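Local atomic coordinates of coenzyme f420-dependent n5,n10-methylenetetrahydromethanopterin reductase (Methanopyrus kandleri, PDB entry 1EZW), a protein that catalyses the reversible, coenzyme F420-dependent reduction of methylenetetrahydromethanopterin to methyltetrahydromethanopterin, a step of methanogenesis from carbon dioxide. Residues H21-A26 against T50-I55; Y229-I234 against K246-F251; V134-Y139 against V147-K152; P68-P73 against D104-P109. One frame throughout, in Å; residues are numbered along the deposited sequence. Where two conformers were deposited one is given.

Contact 1 (H21-A26 against T50-I55)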
loop_
_atom_site.group_PDB
_atom_site.type_symbol
_atom_site.label_atom_id
_atom_site.label_comp_id
_atom_site.label_asym_id
_atom_site.label_seq_id
_atom_site.Cartn_x
_atom_site.Cartn_y
_atom_site.Cartn_z
ATOM N N HIS A 21 -7.562 1.584 -8.568
ATOM C CA HIS A 21 -8.122 0.319 -9.035
ATOM C C HIS A 21 -8.225 0.282 -10.582
ATOM O O HIS A 21 -7.870 -0.751 -11.187
ATOM C CB HIS A 21 -9.541 0.162 -8.432
ATOM C CG HIS A 21 -10.358 -0.936 -9.064
ATOM N ND1 HIS A 21 -10.034 -2.276 -8.965
ATOM C CD2 HIS A 21 -11.456 -0.875 -9.852
ATOM C CE1 HIS A 21 -10.894 -2.984 -9.665
ATOM N NE2 HIS A 21 -11.767 -2.165 -10.216
ATOM N N LEU A 22 -8.692 1.379 -11.198
ATOM C CA LEU A 22 -8.846 1.372 -12.666
ATOM C C LEU A 22 -7.498 1.290 -13.348
ATOM O O LEU A 22 -7.338 0.618 -14.389
ATOM C CB LEU A 22 -9.636 2.590 -13.157
ATOM C CG LEU A 22 -11.121 2.521 -12.745
ATOM C CD1 LEU A 22 -11.765 3.853 -13.167
ATOM C CD2 LEU A 22 -11.866 1.314 -13.380
ATOM N N ILE A 23 -6.497 1.897 -12.727
ATOM C CA ILE A 23 -5.153 1.793 -13.319
ATOM C C ILE A 23 -4.646 0.346 -13.222
ATOM O O ILE A 23 -4.016 -0.158 -14.167
ATOM C CB ILE A 23 -4.190 2.775 -12.638
ATOM C CG1 ILE A 23 -4.608 4.210 -13.010
ATOM C CG2 ILE A 23 -2.739 2.534 -13.130
ATOM C CD1 ILE A 23 -3.783 5.338 -12.313
ATOM N N LYS A 24 -4.922 -0.337 -12.100
ATOM C CA LYS A 24 -4.543 -1.751 -12.013
ATOM C C LYS A 24 -5.303 -2.568 -13.094
ATOM O O LYS A 24 -4.693 -3.423 -13.734
ATOM C CB LYS A 24 -4.840 -2.290 -10.592
ATOM C CG LYS A 24 -4.656 -3.815 -10.406
ATOM C CD LYS A 24 -3.212 -4.212 -10.679
ATOM C CE LYS A 24 -2.836 -5.576 -10.026
ATOM N NZ LYS A 24 -3.473 -6.722 -10.644
ATOM N N VAL A 25 -6.595 -2.310 -13.302
ATOM C CA VAL A 25 -7.347 -3.024 -14.348
ATOM C C VAL A 25 -6.703 -2.765 -15.702
ATOM O O VAL A 25 -6.463 -3.719 -16.465
ATOM C CB VAL A 25 -8.829 -2.677 -14.352
ATOM C CG1 VAL A 25 -9.564 -3.450 -15.497
ATOM C CG2 VAL A 25 -9.435 -3.109 -12.979
ATOM N N ALA A 26 -6.337 -1.520 -15.959
ATOM C CA ALA A 26 -5.634 -1.218 -17.237
ATOM C C ALA A 26 -4.321 -1.998 -17.358
ATOM O O ALA A 26 -4.014 -2.606 -18.420
ATOM C CB ALA A 26 -5.369 0.295 -17.366
ATOM N N THR A 50 1.003 8.035 -6.289
ATOM C CA THR A 50 1.729 7.255 -5.303
ATOM C C THR A 50 0.835 6.086 -4.868
ATOM O O THR A 50 1.290 4.948 -4.758
ATOM C CB THR A 50 2.135 8.124 -4.093
ATOM O OG1 THR A 50 3.047 9.135 -4.541
ATOM C CG2 THR A 50 2.895 7.254 -3.071
ATOM N N LEU A 51 -0.449 6.356 -4.673
ATOM C CA LEU A 51 -1.366 5.267 -4.297
ATOM C C LEU A 51 -1.433 4.266 -5.477
ATOM O O LEU A 51 -1.380 3.056 -5.290
ATOM C CB LEU A 51 -2.752 5.828 -4.046
ATOM C CG LEU A 51 -3.834 4.826 -3.632
ATOM C CD1 LEU A 51 -3.449 4.140 -2.288
ATOM C CD2 LEU A 51 -5.135 5.582 -3.521
ATOM N N ALA A 52 -1.526 4.772 -6.705
ATOM C CA ALA A 52 -1.563 3.835 -7.844
ATOM C C ALA A 52 -0.271 3.040 -7.937
ATOM O O ALA A 52 -0.299 1.834 -8.329
ATOM C CB ALA A 52 -1.806 4.624 -9.179
ATOM N N ALA A 53 0.856 3.670 -7.614
ATOM C CA ALA A 53 2.154 2.980 -7.664
ATOM C C ALA A 53 2.188 1.784 -6.714
ATOM O O ALA A 53 2.790 0.750 -7.014
ATOM C CB ALA A 53 3.303 3.927 -7.313
ATOM N N VAL A 54 1.552 1.933 -5.568
ATOM C CA VAL A 54 1.498 0.891 -4.545
ATOM C C VAL A 54 0.637 -0.323 -4.979
ATOM O O VAL A 54 0.945 -1.484 -4.630
ATOM C CB VAL A 54 0.936 1.578 -3.253
ATOM C CG1 VAL A 54 0.377 0.610 -2.265
ATOM C CG2 VAL A 54 2.088 2.396 -2.637
ATOM N N ILE A 55 -0.391 -0.028 -5.772
ATOM C CA ILE A 55 -1.372 -1.001 -6.250
ATOM C C ILE A 55 -1.101 -1.608 -7.623
ATOM O O ILE A 55 -1.895 -2.374 -8.146
ATOM C CB ILE A 55 -2.762 -0.302 -6.280
ATOM C CG1 ILE A 55 -3.105 0.197 -4.874
ATOM C CG2 ILE A 55 -3.820 -1.232 -6.787
ATOM C CD1 ILE A 55 -3.169 -0.878 -3.851
#
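Lys24 NZ is held by a salt bridge to Asp28 OD1, a hydrogen bond to Trp85 O of a neighbouring subunit and a cation-pi contact with the side chain of that same Trp85, while the methylenes behind it lie against Ile55. The two segments belong to helices 16-28 and 45-54, the first two outer helices of the (beta/alpha)8 barrel. Lys24 leaves its helix toward the end of the other one with CG anti to the backbone N (chi1 173°), then bends at chi2 and chi4 and turns its amino group away. Through this folded course CB, CG, CD and CE all pass close to the carbonyl oxygen of Ile55, with Lys24 CD nearest to Ile55 O at 3.4 Å. The approach is a van der Waals one; no hydrogen bond joins the two segments. In the conformer given, Ile55 adds its CG2 branch, 4.1 Å from Lys24 CB. The charged end is thus spent on a turn of its own helix and on the subunit interface, and the aliphatic stem on the end of helix 45-54. The end of helix 45-54 also leads into a metal site: the side chain of Ile55 is about 7 Å from a bound magnesium ion, whose site includes Thr56 and Ser57, and Ala52 O accepts a hydrogen bond from Thr56 OG1. A second point of touch lies beside Ala52. There Ile23 extends its CG1 branch with chi2 at 176°, and Ile23 CD1 meets Ala52 CB at 3.8 Å.

Contact 2 (Y229-I234 against K246-F251)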
loop_
_atom_site.group_PDB
_atom_site.type_symbol
_atom_site.label_atom_id
_atom_site.label_comp_id
_atom_site.label_asym_id
_atom_site.label_seq_id
_atom_site.Cartn_x
_atom_site.Cartn_y
_atom_site.Cartn_z
ATOM N N TYR A 229 -4.120 11.825 -27.076
ATOM C CA TYR A 229 -4.924 11.915 -25.855
ATOM C C TYR A 229 -6.355 12.019 -26.404
ATOM O O TYR A 229 -6.819 13.107 -26.770
ATOM C CB TYR A 229 -4.521 13.180 -25.077
ATOM C CG TYR A 229 -3.669 12.947 -23.827
ATOM C CD1 TYR A 229 -2.853 11.820 -23.695
ATOM C CD2 TYR A 229 -3.642 13.897 -22.811
ATOM C CE1 TYR A 229 -2.019 11.651 -22.559
ATOM C CE2 TYR A 229 -2.826 13.744 -21.688
ATOM C CZ TYR A 229 -2.020 12.626 -21.567
ATOM O OH TYR A 229 -1.187 12.515 -20.466
ATOM N N THR A 230 -7.055 10.885 -26.446
ATOM C CA THR A 230 -8.396 10.823 -27.033
ATOM C C THR A 230 -9.610 10.897 -26.132
ATOM O O THR A 230 -9.515 10.747 -24.909
ATOM C CB THR A 230 -8.566 9.506 -27.824
ATOM O OG1 THR A 230 -8.759 8.406 -26.904
ATOM C CG2 THR A 230 -7.314 9.213 -28.679
ATOM N N CYS A 231 -10.744 11.205 -26.754
ATOM C CA CYS A 231 -12.048 11.108 -26.112
ATOM C C CYS A 231 -12.352 9.689 -26.620
ATOM O O CYS A 231 -12.424 9.451 -27.842
ATOM C CB CYS A 231 -13.035 12.107 -26.690
ATOM S SG CYS A 231 -14.705 11.729 -26.202
ATOM N N PHE A 232 -12.541 8.729 -25.714
ATOM C CA PHE A 232 -12.671 7.347 -26.161
ATOM C C PHE A 232 -13.890 6.698 -25.552
ATOM O O PHE A 232 -14.171 6.908 -24.358
ATOM C CB PHE A 232 -11.398 6.614 -25.695
ATOM C CG PHE A 232 -11.193 5.265 -26.271
ATOM C CD1 PHE A 232 -10.284 5.080 -27.308
ATOM C CD2 PHE A 232 -11.803 4.156 -25.703
ATOM C CE1 PHE A 232 -9.974 3.793 -27.768
ATOM C CE2 PHE A 232 -11.506 2.863 -26.156
ATOM C CZ PHE A 232 -10.598 2.680 -27.175
ATOM N N SER A 233 -14.619 5.912 -26.346
ATOM C CA SER A 233 -15.790 5.236 -25.772
ATOM C C SER A 233 -16.040 3.913 -26.465
ATOM O O SER A 233 -16.315 3.879 -27.677
ATOM C CB SER A 233 -17.034 6.122 -25.846
ATOM O OG SER A 233 -18.080 5.576 -25.016
ATOM N N ILE A 234 -15.950 2.824 -25.706
ATOM C CA ILE A 234 -16.125 1.508 -26.279
ATOM C C ILE A 234 -17.135 0.679 -25.489
ATOM O O ILE A 234 -17.172 0.715 -24.256
ATOM C CB ILE A 234 -14.758 0.782 -26.375
ATOM C CG1 ILE A 234 -14.865 -0.451 -27.280
ATOM C CG2 ILE A 234 -14.251 0.402 -24.929
ATOM C CD1 ILE A 234 -13.560 -1.205 -27.470
ATOM N N LYS A 246 -21.111 11.996 -25.993
ATOM C CA LYS A 246 -21.718 13.318 -26.189
ATOM C C LYS A 246 -21.361 14.467 -25.271
ATOM O O LYS A 246 -20.919 15.517 -25.753
ATOM C CB LYS A 246 -23.235 13.173 -26.340
ATOM C CG LYS A 246 -23.568 12.438 -27.638
ATOM C CD LYS A 246 -25.056 12.298 -27.917
ATOM C CE LYS A 246 -25.278 11.458 -29.176
ATOM N NZ LYS A 246 -26.715 11.171 -29.448
ATOM N N ILE A 247 -21.515 14.300 -23.962
ATOM C CA ILE A 247 -21.162 15.396 -23.075
ATOM C C ILE A 247 -19.714 15.806 -23.287
ATOM O O ILE A 247 -19.402 16.989 -23.352
ATOM C CB ILE A 247 -21.370 15.038 -21.584
ATOM C CG1 ILE A 247 -20.993 16.234 -20.703
ATOM C CG2 ILE A 247 -20.500 13.838 -21.201
ATOM C CD1 ILE A 247 -21.759 17.513 -20.997
ATOM N N VAL A 248 -18.817 14.831 -23.422
ATOM C CA VAL A 248 -17.414 15.178 -23.606
ATOM C C VAL A 248 -17.172 15.853 -24.964
ATOM O O VAL A 248 -16.467 16.848 -25.038
ATOM C CB VAL A 248 -16.492 13.937 -23.445
ATOM C CG1 VAL A 248 -15.038 14.343 -23.657
ATOM C CG2 VAL A 248 -16.656 13.328 -22.024
ATOM N N VAL A 249 -17.759 15.327 -26.034
ATOM C CA VAL A 249 -17.572 15.939 -27.349
ATOM C C VAL A 249 -18.158 17.360 -27.347
ATOM O O VAL A 249 -17.562 18.284 -27.913
ATOM C CB VAL A 249 -18.222 15.088 -28.463
ATOM C CG1 VAL A 249 -18.306 15.886 -29.753
ATOM C CG2 VAL A 249 -17.365 13.828 -28.698
ATOM N N ALA A 250 -19.302 17.538 -26.693
ATOM C CA ALA A 250 -19.915 18.863 -26.622
ATOM C C ALA A 250 -18.897 19.880 -26.109
ATOM O O ALA A 250 -18.751 20.955 -26.689
ATOM C CB ALA A 250 -21.140 18.834 -25.722
ATOM N N PHE A 251 -18.181 19.542 -25.035
ATOM C CA PHE A 251 -17.159 20.441 -24.500
ATOM C C PHE A 251 -15.990 20.605 -25.448
ATOM O O PHE A 251 -15.371 21.673 -25.513
ATOM C CB PHE A 251 -16.621 19.954 -23.151
ATOM C CG PHE A 251 -17.402 20.455 -21.965
ATOM C CD1 PHE A 251 -18.656 19.927 -21.654
ATOM C CD2 PHE A 251 -16.893 21.487 -21.179
ATOM C CE1 PHE A 251 -19.394 20.424 -20.576
ATOM C CE2 PHE A 251 -17.620 21.992 -20.102
ATOM C CZ PHE A 251 -18.876 21.458 -19.802
#
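This is a small, buried, apolar contact between the chain leaving the seventh strand of the TIM barrel and the helix that follows it: one cysteine sulphur, Cys231 SG, set against two valines of helix 238-254. No hydrogen bond crosses between 229-234 and 246-251, which meet here through apolar side chains. Cys231 points its side chain at the helix, and with SG anti to the backbone N (chi1 166°) the sulphur reaches the surface of Val248. Of the two methyls of Val248, CG1 does the touching, 3.7 Å from Cys231 SG; Val248 CB lies just behind it, 4.0 Å from Cys231 SG. Val248 carries CG1 anti to its own backbone N (chi1 180°), which leaves CG2 beside that N. Val249, one residue on along the helix, takes a looser part, its CG2 being 4.2 Å from Cys231 SG. The sulphur therefore rests against successive side chains of a single helical turn. The helix is kinked here, since the N atoms of Ile247 and Val248 make no bond to the preceding turn, while further on Ala250 N bonds Lys246 O at 2.8 Å. Cys231 itself is fixed from its backbone, by Ser198 OG on its N and by bonding to Ile300. Beyond it the chain forms strand 232-234, which runs parallel to strand 300-302. Phe232 and Ile234 pack on helix 332-342, whereas Ser233 hydrogen-bonds Ala241 O, a separate tie to the earlier part of helix 238-254; Ile247 and Phe251 of the same helix meet Phe283 of helix 283-289.

Contact 3 (V134-Y139 against V147-K152)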
loop_
_atom_site.group_PDB
_atom_site.type_symbol
_atom_site.label_atom_id
_atom_site.label_comp_id
_atom_site.label_asym_id
_atom_site.label_seq_id
_atom_site.Cartn_x
_atom_site.Cartn_y
_atom_site.Cartn_z
ATOM N N VAL A 134 12.258 24.152 -17.649
ATOM C CA VAL A 134 11.846 23.182 -16.624
ATOM C C VAL A 134 12.461 21.837 -16.968
ATOM O O VAL A 134 12.895 21.097 -16.078
ATOM C CB VAL A 134 10.316 23.007 -16.521
ATOM C CG1 VAL A 134 9.999 21.929 -15.456
ATOM C CG2 VAL A 134 9.677 24.277 -16.118
ATOM N N LYS A 135 12.488 21.472 -18.256
ATOM C CA LYS A 135 13.102 20.209 -18.610
ATOM C C LYS A 135 14.577 20.161 -18.168
ATOM O O LYS A 135 15.035 19.159 -17.591
ATOM C CB LYS A 135 13.001 19.953 -20.126
ATOM C CG LYS A 135 13.480 18.557 -20.443
ATOM C CD LYS A 135 13.840 18.340 -21.908
ATOM C CE LYS A 135 14.384 16.918 -22.094
ATOM N NZ LYS A 135 15.211 16.708 -23.324
ATOM N N GLU A 136 15.348 21.218 -18.451
ATOM C CA GLU A 136 16.752 21.208 -18.035
ATOM C C GLU A 136 16.891 21.057 -16.519
ATOM O O GLU A 136 17.758 20.328 -16.050
ATOM C CB GLU A 136 17.480 22.479 -18.488
ATOM C CG GLU A 136 17.624 22.552 -19.976
ATOM C CD GLU A 136 18.357 21.357 -20.541
ATOM O OE1 GLU A 136 17.895 20.834 -21.572
ATOM O OE2 GLU A 136 19.392 20.935 -19.963
ATOM N N VAL A 137 16.058 21.753 -15.761
ATOM C CA VAL A 137 16.137 21.645 -14.310
ATOM C C VAL A 137 15.806 20.224 -13.835
ATOM O O VAL A 137 16.494 19.660 -12.980
ATOM C CB VAL A 137 15.195 22.659 -13.640
ATOM C CG1 VAL A 137 15.037 22.338 -12.123
ATOM C CG2 VAL A 137 15.764 24.083 -13.840
ATOM N N ILE A 138 14.742 19.654 -14.385
ATOM C CA ILE A 138 14.394 18.300 -13.979
ATOM C C ILE A 138 15.482 17.302 -14.255
ATOM O O ILE A 138 15.810 16.499 -13.387
ATOM C CB ILE A 138 13.076 17.854 -14.676
ATOM C CG1 ILE A 138 11.919 18.712 -14.155
ATOM C CG2 ILE A 138 12.851 16.345 -14.440
ATOM C CD1 ILE A 138 10.581 18.410 -14.908
ATOM N N TYR A 139 16.082 17.327 -15.452
ATOM C CA TYR A 139 17.084 16.327 -15.747
ATOM C C TYR A 139 18.398 16.565 -15.015
ATOM O O TYR A 139 19.081 15.605 -14.682
ATOM C CB TYR A 139 17.224 16.165 -17.275
ATOM C CG TYR A 139 16.015 15.343 -17.743
ATOM C CD1 TYR A 139 14.780 15.957 -17.993
ATOM C CD2 TYR A 139 16.106 13.954 -17.821
ATOM C CE1 TYR A 139 13.628 15.195 -18.316
ATOM C CE2 TYR A 139 14.962 13.162 -18.145
ATOM C CZ TYR A 139 13.742 13.798 -18.384
ATOM O OH TYR A 139 12.615 13.064 -18.683
ATOM N N VAL A 147 21.887 21.100 -9.150
ATOM C CA VAL A 147 21.264 21.789 -10.251
ATOM C C VAL A 147 21.774 23.238 -10.227
ATOM O O VAL A 147 21.766 23.872 -9.196
ATOM C CB VAL A 147 19.754 21.829 -10.096
ATOM C CG1 VAL A 147 19.164 22.588 -11.262
ATOM C CG2 VAL A 147 19.204 20.402 -9.977
ATOM N N GLU A 148 22.256 23.729 -11.363
ATOM C CA GLU A 148 22.724 25.105 -11.466
ATOM C C GLU A 148 22.224 25.534 -12.807
ATOM O O GLU A 148 22.691 25.050 -13.843
ATOM C CB GLU A 148 24.250 25.176 -11.395
ATOM C CG GLU A 148 24.778 24.888 -9.990
ATOM C CD GLU A 148 26.299 25.014 -9.891
ATOM O OE1 GLU A 148 26.789 25.660 -8.938
ATOM O OE2 GLU A 148 26.994 24.454 -10.760
ATOM N N TYR A 149 21.241 26.403 -12.791
ATOM C CA TYR A 149 20.654 26.833 -14.041
ATOM C C TYR A 149 20.135 28.248 -13.985
ATOM O O TYR A 149 19.387 28.625 -13.090
ATOM C CB TYR A 149 19.504 25.875 -14.434
ATOM C CG TYR A 149 18.992 26.148 -15.816
ATOM C CD1 TYR A 149 19.705 25.730 -16.923
ATOM C CD2 TYR A 149 17.837 26.903 -16.014
ATOM C CE1 TYR A 149 19.283 26.049 -18.221
ATOM C CE2 TYR A 149 17.400 27.231 -17.304
ATOM C CZ TYR A 149 18.129 26.798 -18.398
ATOM O OH TYR A 149 17.704 27.080 -19.677
ATOM N N GLU A 150 20.531 29.046 -14.972
ATOM C CA GLU A 150 20.082 30.417 -15.024
ATOM C C GLU A 150 19.397 30.646 -16.360
ATOM O O GLU A 150 20.058 30.792 -17.388
ATOM C CB GLU A 150 21.265 31.378 -14.859
ATOM C CG GLU A 150 20.831 32.827 -15.009
ATOM C CD GLU A 150 21.876 33.827 -14.525
ATOM O OE1 GLU A 150 21.640 35.044 -14.711
ATOM O OE2 GLU A 150 22.908 33.403 -13.948
ATOM N N GLY A 151 18.073 30.676 -16.356
ATOM C CA GLY A 151 17.366 30.874 -17.608
ATOM C C GLY A 151 16.549 32.134 -17.483
ATOM O O GLY A 151 16.784 32.931 -16.565
ATOM N N LYS A 152 15.588 32.321 -18.384
ATOM C CA LYS A 152 14.708 33.480 -18.364
ATOM C C LYS A 152 13.529 33.285 -17.431
ATOM O O LYS A 152 12.994 34.241 -16.896
ATOM C CB LYS A 152 14.085 33.742 -19.753
ATOM C CG LYS A 152 15.040 33.888 -20.939
ATOM C CD LYS A 152 14.228 33.945 -22.281
ATOM C CE LYS A 152 13.593 35.335 -22.623
ATOM N NZ LYS A 152 12.551 35.959 -21.737
#
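Glu136 meets Tyr149 through its CB, which lies over one face of the phenol ring, displaced toward the rim, with Glu136 CB 4.0 Å from Tyr149 CE1. Its CG stands beside the backbone N, and in the conformer given the chain bends at chi2 (-58°) and leads the carboxylate away from the ring. Val137, next along, spreads its two methyls over two partners. CG1, anti to the backbone N (chi1 167°), approaches Val147, with Val137 CG1 and Val147 CG1 4.2 Å apart. CG2 comes at Tyr149 obliquely, 4.1 Å from Tyr149 CD2, and also lies near its CB. The helix concerned, 127-142, belongs to the crossover from strand 93-95 to strand 173-176 of the TIM barrel, and 147-152 is part of the long loop that returns past the helix's outer flank. That loop is tied by backbone bonds of Val147 to Ala159 and of Tyr149 to Thr156. At the Val137 carbonyl, Val147 CG2 lies 4.1 Å from Val137 O, a plain van der Waals touch. Ile138 turns away from the loop onto Ile93 and Met95, and Tyr139, also facing away from it, bonds Ile171 O through its hydroxyl.

Contact 4 (P68-P73 against D104-P109)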
loop_
_atom_site.group_PDB
_atom_site.type_symbol
_atom_site.label_atom_id
_atom_site.label_comp_id
_atom_site.label_asym_id
_atom_site.label_seq_id
_atom_site.Cartn_x
_atom_site.Cartn_y
_atom_site.Cartn_z
ATOM N N PRO A 68 4.923 24.228 -15.786
ATOM C CA PRO A 68 6.061 24.927 -15.135
ATOM C C PRO A 68 5.734 25.953 -14.073
ATOM O O PRO A 68 6.646 26.417 -13.380
ATOM C CB PRO A 68 6.717 25.691 -16.309
ATOM C CG PRO A 68 6.149 25.011 -17.566
ATOM C CD PRO A 68 4.735 24.690 -17.181
ATOM N N TYR A 69 4.459 26.300 -13.941
ATOM C CA TYR A 69 4.061 27.444 -13.132
ATOM C C TYR A 69 3.537 27.294 -11.735
ATOM O O TYR A 69 3.856 28.098 -10.865
ATOM C CB TYR A 69 3.003 28.250 -13.907
ATOM C CG TYR A 69 3.425 28.538 -15.344
ATOM C CD1 TYR A 69 2.824 27.855 -16.408
ATOM C CD2 TYR A 69 4.502 29.397 -15.623
ATOM C CE1 TYR A 69 3.273 28.009 -17.711
ATOM C CE2 TYR A 69 4.974 29.556 -16.967
ATOM C CZ TYR A 69 4.342 28.849 -17.993
ATOM O OH TYR A 69 4.762 28.973 -19.328
ATOM N N THR A 70 2.685 26.297 -11.518
ATOM C CA THR A 70 2.061 26.196 -10.208
ATOM C C THR A 70 2.960 25.606 -9.129
ATOM O O THR A 70 2.566 25.596 -7.960
ATOM C CB THR A 70 0.777 25.381 -10.284
ATOM O OG1 THR A 70 1.136 24.043 -10.660
ATOM C CG2 THR A 70 -0.242 26.013 -11.335
ATOM N N ARG A 71 4.128 25.082 -9.511
ATOM C CA ARG A 71 5.092 24.544 -8.529
ATOM C C ARG A 71 6.457 24.888 -9.085
ATOM O O ARG A 71 6.651 24.902 -10.298
ATOM C CB ARG A 71 5.036 23.008 -8.464
ATOM C CG ARG A 71 3.681 22.459 -8.042
ATOM C CD ARG A 71 3.812 20.913 -8.047
ATOM N NE ARG A 71 2.540 20.232 -7.773
ATOM C CZ ARG A 71 1.551 20.141 -8.660
ATOM N NH1 ARG A 71 0.415 19.513 -8.360
ATOM N NH2 ARG A 71 1.703 20.689 -9.858
ATOM N N HIS A 72 7.429 25.130 -8.207
ATOM C CA HIS A 72 8.781 25.403 -8.659
ATOM C C HIS A 72 9.283 24.159 -9.399
ATOM O O HIS A 72 8.980 23.030 -9.013
ATOM C CB HIS A 72 9.657 25.670 -7.430
ATOM C CG HIS A 72 11.005 26.245 -7.745
ATOM N ND1 HIS A 72 12.026 25.499 -8.288
ATOM C CD2 HIS A 72 11.488 27.508 -7.601
ATOM C CE1 HIS A 72 13.088 26.281 -8.474
ATOM N NE2 HIS A 72 12.785 27.504 -8.059
ATOM N N PRO A 73 10.032 24.327 -10.486
ATOM C CA PRO A 73 10.508 23.142 -11.183
ATOM C C PRO A 73 11.332 22.165 -10.350
ATOM O O PRO A 73 11.338 20.975 -10.651
ATOM C CB PRO A 73 11.263 23.735 -12.392
ATOM C CG PRO A 73 11.648 25.079 -11.944
ATOM C CD PRO A 73 10.408 25.551 -11.242
ATOM N N ASP A 104 -7.417 30.332 -15.187
ATOM C CA ASP A 104 -8.323 31.438 -14.853
ATOM C C ASP A 104 -8.891 31.266 -13.431
ATOM O O ASP A 104 -8.968 32.235 -12.641
ATOM C CB ASP A 104 -9.486 31.533 -15.866
ATOM C CG ASP A 104 -9.040 32.069 -17.226
ATOM O OD1 ASP A 104 -7.959 32.675 -17.315
ATOM O OD2 ASP A 104 -9.799 31.897 -18.214
ATOM N N LYS A 105 -9.269 30.030 -13.099
ATOM C CA LYS A 105 -9.826 29.761 -11.781
ATOM C C LYS A 105 -8.778 30.055 -10.713
ATOM O O LYS A 105 -9.110 30.602 -9.683
ATOM C CB LYS A 105 -10.269 28.294 -11.645
ATOM C CG LYS A 105 -11.533 27.918 -12.441
ATOM C CD LYS A 105 -11.697 26.400 -12.375
ATOM C CE LYS A 105 -12.842 25.865 -13.229
ATOM N NZ LYS A 105 -12.723 24.360 -13.230
ATOM N N MET A 106 -7.525 29.684 -10.966
ATOM C CA MET A 106 -6.466 29.898 -9.976
ATOM C C MET A 106 -6.075 31.355 -9.811
ATOM O O MET A 106 -5.554 31.724 -8.764
ATOM C CB MET A 106 -5.214 29.111 -10.352
ATOM C CG MET A 106 -5.443 27.616 -10.403
ATOM S SD MET A 106 -3.938 26.694 -10.731
ATOM C CE MET A 106 -3.205 26.696 -9.022
ATOM N N GLY A 107 -6.294 32.151 -10.859
ATOM C CA GLY A 107 -5.931 33.562 -10.823
ATOM C C GLY A 107 -4.641 33.810 -11.590
ATOM O O GLY A 107 -4.078 34.893 -11.542
ATOM N N LEU A 108 -4.144 32.812 -12.312
ATOM C CA LEU A 108 -2.916 32.976 -13.066
ATOM C C LEU A 108 -3.270 33.342 -14.498
ATOM O O LEU A 108 -4.273 32.881 -15.021
ATOM C CB LEU A 108 -2.129 31.663 -13.092
ATOM C CG LEU A 108 -1.500 31.227 -11.767
ATOM C CD1 LEU A 108 -0.831 29.853 -11.972
ATOM C CD2 LEU A 108 -0.450 32.258 -11.321
ATOM N N PRO A 109 -2.448 34.169 -15.142
ATOM C CA PRO A 109 -2.772 34.523 -16.521
ATOM C C PRO A 109 -2.562 33.329 -17.450
ATOM O O PRO A 109 -1.805 32.389 -17.140
ATOM C CB PRO A 109 -1.803 35.679 -16.802
ATOM C CG PRO A 109 -0.555 35.265 -16.020
ATOM C CD PRO A 109 -1.222 34.851 -14.683
#
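Thr70 and Met106 set their side chains at about a right angle, the threonine methyl meeting the sulphur end of the methionine where a Schellman motif closes helix 100-106 of the TIM-barrel chain. Thr70 lies in the loop between strand 60-63 and helix 73-86. Its OG1 occupies the position between backbone N and carbonyl carbon (chi1 64°), which leaves CG2 as the branch that reaches across. Met106 runs out straight through chi2 and then folds at chi3 (80°), so that sulphur and terminal methyl both lie against the same group: Thr70 CG2 is 3.8 Å from Met106 SD and equally 3.8 Å from Met106 CE. Leu108 also points at the loop, and its CD1 is 3.9 Å from Thr70 CG2. One methyl is thus shared by two side chains from opposite ends of the glycine turn, with Phe103 also packing on Thr70. The fourth subunit joins in, as Met106 packs on His72 of that neighbouring chain, and Lys105 forms a salt bridge to its Asp160. Gly107, at a phi of 102°, makes the reversal between Met106 and Leu108: Leu108 N turns back to Phe103 O, and Gly107 N reaches Asp104 O in a weak bond of 3.2 Å.

All four contacts belong to one TIM-barrel domain and follow the chain in the order 1, 4, 3, 2. Contact 1 joins the first two outer helices, 16-28 and 45-54, while contact 2 lies after the seventh strand, 225-229. Contacts 2 and 3 lie on opposite sides of the chain's centre, their own centres about 36 Å apart. Contacts 3 and 4, with centres about 18 Å apart, touch each other: Val134 CG2 packs on Pro68 CB at 3.3 Å, and helix 127-142 leans on Pro73 as well. Contact 1 reaches all three other subunits and contact 4 the fourth, so these two lie at subunit interfaces of the homotetramer, whereas 2 and 3 touch no other chain.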